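Local coordinates for protein aldehyde dehydrogenase (Staphylococcus aureus, PDB 6K10) that oxidises 4,4'-diaponeurosporen-4-al to 4,4'-diaponeurosporenoic acid with NAD+ during biosynthesis of the carotenoid pigment staphyloxanthin, at residues F188-F193 and F428-H433; K296-L301 and R323-T328; G72-S77 and P124-F129; T141-P146 and E171-G176. The protein carries 1 engineered substitution. All coordinates share one frame; numbering follows the deposited sequence.

Contact 1: F188-F193 and F428-H433; sequences FDYVFF and FDTFTH
Y190 and F192, separated by V191 on strand 190-194 and so directed to the same side, close on T430 and F431 where helix 425-430 ends. F431 meets both rings. Its CE1 lies 4.0 Å from Y190 CD1, with the two ring planes inclined at 61°, and its CZ lies 3.7 Å from F192 CD2. The F192 and F431 planes are closer to parallel, at 27°, but the rings are slid apart and barely overlap. T430 meets the tyrosine with its backbone: its carbonyl O sits over one face of the Y190 ring, toward the rim and 3.4 Å from Y190 CE2. Its methyl CG2 is 3.5 Å from Y190 OH and also reaches the edge of the F192 ring. Threonine suits this place because its branches divide the work: CG2, anti to the backbone N, faces the aromatics, while OG1 turns back to Y426 O within the helix.

F431 is the first residue to leave helical geometry, which lets the chain turn into strand 432-439; T432 OG1 closes the turn with a 2.8 Å bond to F428 O. Beyond this shell, Y190 OH bonds T215 OG1, A138 of helix 126-138 packs on F431, and the side chain of F192 lies about 4 Å from that of E217, a predicted active-site residue. Cohesion is therefore essentially that of an aromatic cluster, the hydroxyls of Y190 and T430 being bonded outside the two segments.

Contact 2: K296-L301 and R323-T328; sequences KHYHRL and RYIEPT
The ring of Y298 meets the 323-328 segment by its edge, where Y324 O lies near the ring plane, 3.2 Å from Y298 CE1. A polarised aromatic C-H can tolerate a carbonyl oxygen there. Obliquely, R323 CA approaches Y298 CD1 at 3.8 Å, and I325 CG1 comes to 3.7 Å from Y298 CE1. Across the Y324 ring the backbone E326 N lies over one face, toward the rim. On the helix, R300 NE donates to H297 ND1 in the imidazole plane (3.0 Å), while L301 CG lies over one face of the guanidinium group, toward its rim.

Helix 295-307 packs on strand 324-330, part of the sheet that also holds strand 348-354, which in this family belongs to the catalytic domain. R323 and Y324 both face D319 in a G1 beta bulge.

I325 is the apolar residue of the strand that points at the helix. Because its CG1 is anti to the carbonyl carbon (chi1 -64°), the extended chain carries CD1 to L301 CB, 3.4 Å away and tighter than usual for two carbons. I325 also touches T302 and L305 of the same helix. R323 leads its charged end away and donates from NE to I292 O.

Contact 3: G72-S77 and P124-F129; sequences GITLKS and PFQLVF
Two helices come side by side here, helix 63-89 and the start of helix 126-138, and their backbones are nearest where the CA atoms of T74 and Q126 stand 6.4 Å apart. T74 is small enough to allow this and supplies most of the contact from its own side. Its two branches do different work. CG2, anti to the backbone N, packs 3.7 Å from F129 CB. OG1 lies 3.8 Å from F125 CE1 and 3.0 Å from Q126 OE1, the two polar side chains sliding past each other in opposite directions. The hydroxyl itself is hydrogen-bonded to E70 O, one turn back in its helix.

Q126 bends at chi2 (76°), which folds its amide toward the neighbouring helix rather than extending it outward, and OE1 also touches I73 CG2 at 3.5 Å. The side chain of Q126 is about 10 Å from that of E217, a predicted active-site residue. The two phenylalanines lean on each other: F129 CD2 lies over the centre of the F125 ring, 3.5 Å above its plane. F125 O accepts from both V128 N and F129 N.

E70, from the same helix as T74, takes the amides of F125 and Q126 with its OE1, so its carboxylate ties helix 63-89 to the F125-Q126 backbone. F464 of the second subunit packs on I73. Helix 126-138 joins the parallel strands 104-118 and 141-145 as the helix of a beta-alpha-beta crossover, the unit of the Rossmann-like nucleotide-binding fold of aldehyde dehydrogenases.

Contact 4: T141-P146 and E171-G176; sequences TAIIKP and EVIEGG
P146 O is gripped twice where the two segments splay apart: K145 NZ donates to it at 2.9 Å from above the carbonyl plane, and a water donates at 2.8 Å while accepting from G175 N, bridging the segments. A bend at chi2 (-88°) brings the lysine amine back over its own chain, where a weak bond reaches G175 O across the gap.

Nearer the strand starts, the ladder is regular. I144 N donates to E171 O and I144 O accepts from I173 N, both at 2.7 Å; in the second bond the donor lies almost in line with C=O. E171 N to A142 O is longer, 3.2 Å. This is the parallel pairing of a beta-alpha-beta unit in which helix 151-164 carries the chain from strand 141-145 to 170-172, at one side of the Rossmann-like sheet. Proline ends the ladder: lacking an N-H, P146 offers I173 O its CD at 3.3 Å, and that buried oxygen has no hydrogen-bond partner.

Branched apolar residues suit both faces. I143 CG2 packs on I173 CG1 at 3.7 Å on one; V172 meets I144 and P146 on the other, and helix 151-164 packs on V172 and P146. E171 OE2 accepts from V172 N with its anti lone pair and is paired with K158. G175 has backbone angles (154/-172) that suit a residue without a side chain, and G176 takes the N-cap position of helix 177-184.

How the contacts relate
All four contacts are buried, but contact 3 lies nearest the centre of the chain (about 12 Å between centres) and contact 2 farthest out (about 23 Å). Contacts 1, 3 and 4 gather around the sheet that includes strands 141-145 and 190-194: contact 4 touches contact 1 through F188 CZ and I143 CD1 (3.7 Å), and contact 3 through V128 CG1 and I144 CG2 (3.7 Å). Contact 2 belongs to the sheet that includes strand 324-330, its centre about 35 Å from that of contact 1. Contact 4, strand beside strand, is held by backbone bonds, whereas contacts 1, 2 and 3, joining helices to strands or each other, rely on side-chain packing. Contacts 1 and 3 reach the second subunit.

Contact 1: F188-F193 and F428-H433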
# COMPACT_ATOMS: atom_id res chain seq x y z
N PHE A 188 9.28 10.37 -9.60
CA PHE A 188 7.82 10.35 -9.67
C PHE A 188 7.24 10.24 -8.26
O PHE A 188 7.88 9.75 -7.33
CB PHE A 188 7.34 9.17 -10.52
CG PHE A 188 7.41 9.40 -12.00
CD1 PHE A 188 6.37 10.01 -12.67
CD2 PHE A 188 8.52 9.00 -12.72
CE1 PHE A 188 6.42 10.22 -14.04
CE2 PHE A 188 8.59 9.20 -14.09
CZ PHE A 188 7.54 9.81 -14.75
N ASP A 189 6.00 10.71 -8.11
CA ASP A 189 5.32 10.58 -6.84
C ASP A 189 4.63 9.23 -6.67
O ASP A 189 4.25 8.89 -5.54
CB ASP A 189 4.30 11.72 -6.67
CG ASP A 189 4.95 13.09 -6.77
OD1 ASP A 189 5.74 13.43 -5.86
OD2 ASP A 189 4.68 13.82 -7.74
N TYR A 190 4.47 8.47 -7.75
CA TYR A 190 3.95 7.11 -7.68
C TYR A 190 4.31 6.40 -8.97
O TYR A 190 4.37 7.02 -10.04
CB TYR A 190 2.43 7.10 -7.46
CG TYR A 190 1.93 5.82 -6.84
CD1 TYR A 190 1.65 4.70 -7.61
CD2 TYR A 190 1.74 5.73 -5.46
CE1 TYR A 190 1.20 3.53 -7.04
CE2 TYR A 190 1.28 4.56 -4.88
CZ TYR A 190 1.01 3.47 -5.67
OH TYR A 190 0.56 2.31 -5.08
N VAL A 191 4.55 5.10 -8.88
CA VAL A 191 4.85 4.27 -10.04
C VAL A 191 3.89 3.09 -10.06
O VAL A 191 3.79 2.35 -9.07
CB VAL A 191 6.31 3.77 -10.04
CG1 VAL A 191 6.53 2.78 -11.16
CG2 VAL A 191 7.26 4.95 -10.17
N PHE A 192 3.18 2.91 -11.17
CA PHE A 192 2.26 1.80 -11.38
C PHE A 192 2.80 0.95 -12.52
O PHE A 192 2.98 1.45 -13.63
CB PHE A 192 0.84 2.31 -11.68
CG PHE A 192 -0.21 1.22 -11.72
CD1 PHE A 192 -0.26 0.32 -12.78
CD2 PHE A 192 -1.13 1.10 -10.70
CE1 PHE A 192 -1.22 -0.68 -12.81
CE2 PHE A 192 -2.09 0.10 -10.73
CZ PHE A 192 -2.13 -0.79 -11.79
N PHE A 193 3.04 -0.34 -12.25
CA PHE A 193 3.68 -1.23 -13.20
C PHE A 193 2.91 -2.54 -13.32
O PHE A 193 2.60 -3.17 -12.31
CB PHE A 193 5.13 -1.51 -12.81
CG PHE A 193 5.75 -2.65 -13.57
CD1 PHE A 193 6.34 -2.43 -14.80
CD2 PHE A 193 5.73 -3.94 -13.06
CE1 PHE A 193 6.89 -3.47 -15.51
CE2 PHE A 193 6.28 -4.98 -13.77
CZ PHE A 193 6.87 -4.75 -14.99
N PHE A 428 -8.67 4.40 -7.86
CA PHE A 428 -8.60 5.72 -7.24
C PHE A 428 -7.76 5.68 -5.97
O PHE A 428 -6.88 6.52 -5.77
CB PHE A 428 -10.03 6.21 -6.95
CG PHE A 428 -10.09 7.40 -6.03
CD1 PHE A 428 -10.08 8.69 -6.53
CD2 PHE A 428 -10.22 7.23 -4.66
CE1 PHE A 428 -10.16 9.77 -5.69
CE2 PHE A 428 -10.30 8.32 -3.82
CZ PHE A 428 -10.28 9.59 -4.33
N ASP A 429 -8.04 4.71 -5.09
CA ASP A 429 -7.29 4.60 -3.84
C ASP A 429 -5.79 4.50 -4.08
O ASP A 429 -4.99 5.10 -3.36
CB ASP A 429 -7.76 3.37 -3.05
CG ASP A 429 -9.20 3.48 -2.59
OD1 ASP A 429 -9.76 4.59 -2.60
OD2 ASP A 429 -9.78 2.43 -2.22
N THR A 430 -5.39 3.74 -5.11
CA THR A 430 -3.97 3.50 -5.36
C THR A 430 -3.21 4.81 -5.61
O THR A 430 -2.08 4.97 -5.14
CB THR A 430 -3.81 2.54 -6.55
OG1 THR A 430 -4.24 1.24 -6.15
CG2 THR A 430 -2.36 2.47 -7.01
N PHE A 431 -3.83 5.75 -6.31
CA PHE A 431 -3.21 7.04 -6.62
C PHE A 431 -3.66 8.14 -5.66
O PHE A 431 -3.56 9.33 -6.01
CB PHE A 431 -3.50 7.43 -8.07
CG PHE A 431 -2.93 6.46 -9.07
CD1 PHE A 431 -1.59 6.52 -9.42
CD2 PHE A 431 -3.73 5.51 -9.67
CE1 PHE A 431 -1.06 5.64 -10.34
CE2 PHE A 431 -3.20 4.62 -10.60
CZ PHE A 431 -1.86 4.69 -10.93
N THR A 432 -4.13 7.78 -4.47
CA THR A 432 -4.62 8.73 -3.49
C THR A 432 -3.85 8.56 -2.19
O THR A 432 -3.67 7.43 -1.71
CB THR A 432 -6.12 8.52 -3.23
OG1 THR A 432 -6.86 8.92 -4.40
CG2 THR A 432 -6.59 9.34 -2.03
N HIS A 433 -3.38 9.66 -1.62
CA HIS A 433 -2.93 9.66 -0.24
C HIS A 433 -4.08 10.09 0.65
O HIS A 433 -4.68 11.15 0.44
CB HIS A 433 -1.74 10.60 -0.02
CG HIS A 433 -1.42 10.79 1.43
ND1 HIS A 433 -1.36 12.03 2.03
CD2 HIS A 433 -1.18 9.89 2.41
CE1 HIS A 433 -1.08 11.88 3.31
NE2 HIS A 433 -0.97 10.59 3.57

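Contact 2: K296-L301 and R323-T328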
# COMPACT_ATOMS: atom_id res chain seq x y z
N LYS A 296 9.51 -13.31 -31.12
CA LYS A 296 10.28 -13.79 -29.97
C LYS A 296 9.41 -14.65 -29.06
O LYS A 296 9.81 -15.75 -28.67
CB LYS A 296 10.86 -12.60 -29.20
CG LYS A 296 11.53 -13.00 -27.89
CD LYS A 296 12.63 -14.02 -28.12
CE LYS A 296 13.39 -14.32 -26.85
NZ LYS A 296 14.41 -15.39 -27.06
N HIS A 297 8.22 -14.16 -28.71
CA HIS A 297 7.33 -14.95 -27.86
C HIS A 297 6.78 -16.16 -28.60
O HIS A 297 6.53 -17.20 -27.98
CB HIS A 297 6.20 -14.07 -27.33
CG HIS A 297 6.58 -13.23 -26.16
ND1 HIS A 297 6.89 -13.77 -24.92
CD2 HIS A 297 6.72 -11.89 -26.02
CE1 HIS A 297 7.20 -12.80 -24.08
NE2 HIS A 297 7.10 -11.65 -24.73
N TYR A 298 6.57 -16.04 -29.91
CA TYR A 298 6.15 -17.19 -30.70
C TYR A 298 7.19 -18.30 -30.63
O TYR A 298 6.85 -19.47 -30.41
CB TYR A 298 5.90 -16.77 -32.15
CG TYR A 298 5.68 -17.94 -33.08
CD1 TYR A 298 4.41 -18.49 -33.24
CD2 TYR A 298 6.73 -18.50 -33.79
CE1 TYR A 298 4.20 -19.56 -34.09
CE2 TYR A 298 6.53 -19.57 -34.64
CZ TYR A 298 5.27 -20.10 -34.78
OH TYR A 298 5.07 -21.17 -35.63
N HIS A 299 8.47 -17.96 -30.80
CA HIS A 299 9.52 -18.97 -30.75
C HIS A 299 9.73 -19.48 -29.33
O HIS A 299 10.09 -20.65 -29.14
CB HIS A 299 10.82 -18.40 -31.32
CG HIS A 299 10.79 -18.24 -32.81
ND1 HIS A 299 11.35 -17.15 -33.45
CD2 HIS A 299 10.28 -19.03 -33.78
CE1 HIS A 299 11.18 -17.28 -34.75
NE2 HIS A 299 10.53 -18.41 -34.98
N ARG A 300 9.54 -18.62 -28.32
CA ARG A 300 9.56 -19.09 -26.94
C ARG A 300 8.54 -20.20 -26.73
O ARG A 300 8.82 -21.20 -26.06
CB ARG A 300 9.27 -17.92 -26.00
CG ARG A 300 9.20 -18.31 -24.53
CD ARG A 300 8.87 -17.11 -23.66
NE ARG A 300 7.54 -16.57 -23.94
CZ ARG A 300 6.40 -17.10 -23.49
NH1 ARG A 300 5.24 -16.55 -23.80
NH2 ARG A 300 6.43 -18.20 -22.74
N LEU A 301 7.35 -20.05 -27.33
CA LEU A 301 6.28 -21.02 -27.11
C LEU A 301 6.44 -22.26 -27.99
O LEU A 301 6.11 -23.37 -27.55
CB LEU A 301 4.93 -20.35 -27.34
CG LEU A 301 4.45 -19.38 -26.26
CD1 LEU A 301 3.36 -18.47 -26.80
CD2 LEU A 301 3.95 -20.15 -25.05
N ARG A 323 2.05 -15.98 -36.72
CA ARG A 323 2.35 -16.06 -35.29
C ARG A 323 1.25 -16.84 -34.57
O ARG A 323 0.77 -16.46 -33.50
CB ARG A 323 2.55 -14.67 -34.69
CG ARG A 323 3.63 -13.87 -35.41
CD ARG A 323 4.09 -12.66 -34.61
NE ARG A 323 2.98 -11.83 -34.15
CZ ARG A 323 2.55 -10.75 -34.80
NH1 ARG A 323 1.54 -10.04 -34.32
NH2 ARG A 323 3.12 -10.39 -35.94
N TYR A 324 0.86 -17.96 -35.17
CA TYR A 324 -0.26 -18.77 -34.72
C TYR A 324 0.24 -19.97 -33.94
O TYR A 324 1.18 -20.65 -34.36
CB TYR A 324 -1.10 -19.24 -35.91
CG TYR A 324 -2.06 -20.35 -35.57
CD1 TYR A 324 -3.22 -20.11 -34.84
CD2 TYR A 324 -1.81 -21.66 -35.99
CE1 TYR A 324 -4.10 -21.13 -34.54
CE2 TYR A 324 -2.69 -22.68 -35.69
CZ TYR A 324 -3.83 -22.41 -34.96
OH TYR A 324 -4.71 -23.43 -34.66
N ILE A 325 -0.40 -20.24 -32.80
CA ILE A 325 -0.17 -21.46 -32.04
C ILE A 325 -1.52 -22.02 -31.63
O ILE A 325 -2.32 -21.33 -30.99
CB ILE A 325 0.72 -21.22 -30.81
CG1 ILE A 325 2.10 -20.77 -31.27
CG2 ILE A 325 0.82 -22.48 -29.97
CD1 ILE A 325 3.09 -20.64 -30.17
N GLU A 326 -1.77 -23.27 -32.01
CA GLU A 326 -3.04 -23.93 -31.73
C GLU A 326 -3.19 -24.18 -30.23
O GLU A 326 -2.20 -24.41 -29.53
CB GLU A 326 -3.11 -25.25 -32.49
CG GLU A 326 -4.44 -25.95 -32.46
CD GLU A 326 -4.40 -27.30 -33.15
OE1 GLU A 326 -5.48 -27.84 -33.48
OE2 GLU A 326 -3.29 -27.82 -33.37
N PRO A 327 -4.42 -24.12 -29.71
CA PRO A 327 -4.65 -24.58 -28.34
C PRO A 327 -4.12 -25.99 -28.14
O PRO A 327 -4.45 -26.90 -28.90
CB PRO A 327 -6.18 -24.52 -28.21
CG PRO A 327 -6.56 -23.40 -29.10
CD PRO A 327 -5.61 -23.47 -30.28
N THR A 328 -3.29 -26.16 -27.12
CA THR A 328 -2.54 -27.39 -26.93
C THR A 328 -2.68 -27.88 -25.50
O THR A 328 -2.50 -27.11 -24.56
CB THR A 328 -1.05 -27.18 -27.27
OG1 THR A 328 -0.93 -26.68 -28.60
CG2 THR A 328 -0.29 -28.49 -27.14

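Contact 3: G72-S77 and P124-F129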
# COMPACT_ATOMS: atom_id res chain seq x y z
N GLY A 72 -14.56 -1.69 -24.11
CA GLY A 72 -15.82 -1.53 -23.41
C GLY A 72 -15.66 -1.46 -21.91
O GLY A 72 -16.31 -0.65 -21.24
N ILE A 73 -14.78 -2.30 -21.35
CA ILE A 73 -14.55 -2.29 -19.92
C ILE A 73 -13.95 -0.97 -19.47
O ILE A 73 -14.20 -0.50 -18.35
CB ILE A 73 -13.68 -3.50 -19.52
CG1 ILE A 73 -13.54 -3.60 -18.00
CG2 ILE A 73 -12.31 -3.42 -20.19
CD1 ILE A 73 -13.19 -5.00 -17.53
N THR A 74 -13.16 -0.33 -20.33
CA THR A 74 -12.58 0.97 -20.00
C THR A 74 -13.64 2.06 -20.03
O THR A 74 -13.72 2.89 -19.11
CB THR A 74 -11.44 1.30 -20.97
OG1 THR A 74 -10.41 0.31 -20.84
CG2 THR A 74 -10.86 2.68 -20.66
N LEU A 75 -14.47 2.08 -21.07
CA LEU A 75 -15.57 3.05 -21.14
C LEU A 75 -16.48 2.92 -19.93
O LEU A 75 -16.89 3.93 -19.34
CB LEU A 75 -16.36 2.85 -22.44
CG LEU A 75 -15.64 3.24 -23.73
CD1 LEU A 75 -16.52 2.90 -24.93
CD2 LEU A 75 -15.30 4.72 -23.72
N LYS A 76 -16.82 1.69 -19.55
CA LYS A 76 -17.65 1.47 -18.38
C LYS A 76 -16.97 1.99 -17.12
O LYS A 76 -17.62 2.58 -16.25
CB LYS A 76 -17.97 -0.02 -18.24
CG LYS A 76 -19.05 -0.33 -17.22
N SER A 77 -15.65 1.79 -17.00
CA SER A 77 -14.94 2.25 -15.82
C SER A 77 -14.88 3.78 -15.75
O SER A 77 -15.04 4.36 -14.67
CB SER A 77 -13.53 1.66 -15.79
OG SER A 77 -12.83 2.04 -14.62
N PRO A 124 -2.76 -4.22 -24.04
CA PRO A 124 -1.95 -3.00 -24.07
C PRO A 124 -2.76 -1.73 -23.94
O PRO A 124 -2.19 -0.68 -23.61
CB PRO A 124 -1.26 -3.08 -25.44
CG PRO A 124 -2.20 -3.88 -26.28
CD PRO A 124 -2.86 -4.87 -25.36
N PHE A 125 -4.07 -1.79 -24.18
CA PHE A 125 -4.94 -0.64 -24.03
C PHE A 125 -5.52 -0.58 -22.61
O PHE A 125 -5.37 0.44 -21.92
CB PHE A 125 -6.04 -0.69 -25.09
CG PHE A 125 -7.01 0.46 -25.04
CD1 PHE A 125 -8.16 0.37 -24.29
CD2 PHE A 125 -6.77 1.61 -25.77
CE1 PHE A 125 -9.06 1.43 -24.25
CE2 PHE A 125 -7.66 2.67 -25.74
CZ PHE A 125 -8.81 2.57 -24.97
N GLN A 126 -6.15 -1.67 -22.17
CA GLN A 126 -6.77 -1.69 -20.85
C GLN A 126 -5.76 -1.44 -19.74
O GLN A 126 -6.05 -0.73 -18.77
CB GLN A 126 -7.50 -3.02 -20.63
CG GLN A 126 -7.63 -3.45 -19.17
CD GLN A 126 -8.70 -2.69 -18.42
OE1 GLN A 126 -9.40 -1.84 -18.98
NE2 GLN A 126 -8.83 -2.98 -17.13
N LEU A 127 -4.56 -2.01 -19.87
CA LEU A 127 -3.57 -1.84 -18.81
C LEU A 127 -2.90 -0.47 -18.84
O LEU A 127 -2.14 -0.15 -17.92
CB LEU A 127 -2.52 -2.95 -18.90
CG LEU A 127 -3.14 -4.34 -18.68
CD1 LEU A 127 -2.17 -5.44 -19.07
CD2 LEU A 127 -3.58 -4.50 -17.24
N VAL A 128 -3.16 0.34 -19.86
CA VAL A 128 -2.85 1.77 -19.79
C VAL A 128 -3.97 2.55 -19.12
O VAL A 128 -3.74 3.35 -18.21
CB VAL A 128 -2.54 2.32 -21.20
CG1 VAL A 128 -2.66 3.85 -21.21
CG2 VAL A 128 -1.15 1.92 -21.66
N PHE A 129 -5.22 2.30 -19.53
CA PHE A 129 -6.28 3.25 -19.22
C PHE A 129 -7.01 2.96 -17.91
O PHE A 129 -7.50 3.91 -17.28
CB PHE A 129 -7.26 3.33 -20.39
CG PHE A 129 -6.70 4.10 -21.57
CD1 PHE A 129 -6.79 5.48 -21.59
CD2 PHE A 129 -6.08 3.46 -22.62
CE1 PHE A 129 -6.28 6.21 -22.64
CE2 PHE A 129 -5.56 4.19 -23.68
CZ PHE A 129 -5.66 5.57 -23.69

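Contact 4: T141-P146 and E171-G176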
# COMPACT_ATOMS: atom_id res chain seq x y z
N THR A 141 -1.24 14.25 -12.29
CA THR A 141 -0.76 14.25 -13.66
C THR A 141 -0.08 12.92 -13.92
O THR A 141 0.26 12.18 -12.98
CB THR A 141 0.21 15.41 -13.92
OG1 THR A 141 1.43 15.18 -13.20
CG2 THR A 141 -0.39 16.73 -13.47
N ALA A 142 0.11 12.58 -15.19
CA ALA A 142 0.54 11.23 -15.51
C ALA A 142 1.44 11.21 -16.73
O ALA A 142 1.27 12.00 -17.67
CB ALA A 142 -0.66 10.30 -15.73
N ILE A 143 2.39 10.29 -16.71
CA ILE A 143 3.22 9.94 -17.86
C ILE A 143 3.04 8.44 -18.10
O ILE A 143 3.15 7.64 -17.17
CB ILE A 143 4.70 10.29 -17.63
CG1 ILE A 143 4.88 11.81 -17.59
CG2 ILE A 143 5.57 9.68 -18.71
CD1 ILE A 143 6.28 12.24 -17.25
N ILE A 144 2.75 8.08 -19.34
CA ILE A 144 2.42 6.71 -19.71
C ILE A 144 3.54 6.16 -20.58
O ILE A 144 3.99 6.82 -21.52
CB ILE A 144 1.07 6.63 -20.45
CG1 ILE A 144 -0.05 7.22 -19.59
CG2 ILE A 144 0.75 5.20 -20.84
CD1 ILE A 144 -1.29 7.59 -20.38
N LYS A 145 3.97 4.94 -20.27
CA LYS A 145 4.94 4.21 -21.10
C LYS A 145 4.29 2.91 -21.55
O LYS A 145 4.26 1.93 -20.79
CB LYS A 145 6.23 3.95 -20.34
CG LYS A 145 7.40 3.50 -21.21
CD LYS A 145 7.40 1.99 -21.37
CE LYS A 145 8.04 1.58 -22.67
NZ LYS A 145 7.77 0.15 -22.97
N PRO A 146 3.73 2.86 -22.76
CA PRO A 146 3.09 1.64 -23.24
C PRO A 146 4.11 0.68 -23.87
O PRO A 146 5.25 1.05 -24.16
CB PRO A 146 2.11 2.16 -24.30
CG PRO A 146 2.81 3.36 -24.86
CD PRO A 146 3.60 3.97 -23.71
N GLU A 171 0.90 12.49 -20.77
CA GLU A 171 1.82 12.33 -21.89
C GLU A 171 2.13 10.85 -22.06
O GLU A 171 2.16 10.09 -21.09
CB GLU A 171 3.11 13.14 -21.68
CG GLU A 171 4.20 12.94 -22.73
CD GLU A 171 3.78 13.37 -24.13
OE1 GLU A 171 4.30 14.40 -24.61
OE2 GLU A 171 2.96 12.67 -24.76
N VAL A 172 2.37 10.45 -23.31
CA VAL A 172 2.72 9.08 -23.66
C VAL A 172 4.14 9.07 -24.19
O VAL A 172 4.49 9.84 -25.09
CB VAL A 172 1.74 8.50 -24.70
CG1 VAL A 172 2.22 7.13 -25.16
CG2 VAL A 172 0.34 8.42 -24.12
N ILE A 173 4.97 8.17 -23.64
CA ILE A 173 6.36 8.02 -24.03
C ILE A 173 6.52 6.67 -24.71
O ILE A 173 6.41 5.62 -24.05
CB ILE A 173 7.31 8.14 -22.83
CG1 ILE A 173 7.08 9.46 -22.09
CG2 ILE A 173 8.75 8.00 -23.28
CD1 ILE A 173 7.56 10.66 -22.85
N GLU A 174 6.80 6.67 -26.00
CA GLU A 174 7.06 5.44 -26.74
C GLU A 174 8.52 5.04 -26.61
O GLU A 174 9.42 5.88 -26.54
CB GLU A 174 6.70 5.61 -28.22
CG GLU A 174 5.22 5.60 -28.51
CD GLU A 174 4.90 6.16 -29.88
OE1 GLU A 174 5.76 6.88 -30.44
OE2 GLU A 174 3.80 5.89 -30.41
N GLY A 175 8.75 3.73 -26.59
CA GLY A 175 10.11 3.22 -26.52
C GLY A 175 10.15 1.85 -25.88
O GLY A 175 9.12 1.24 -25.61
N GLY A 176 11.37 1.39 -25.64
CA GLY A 176 11.59 0.10 -25.04
C GLY A 176 12.12 0.19 -23.62
O GLY A 176 11.74 1.09 -22.87
O HOH W 1 6.02 2.38 -26.55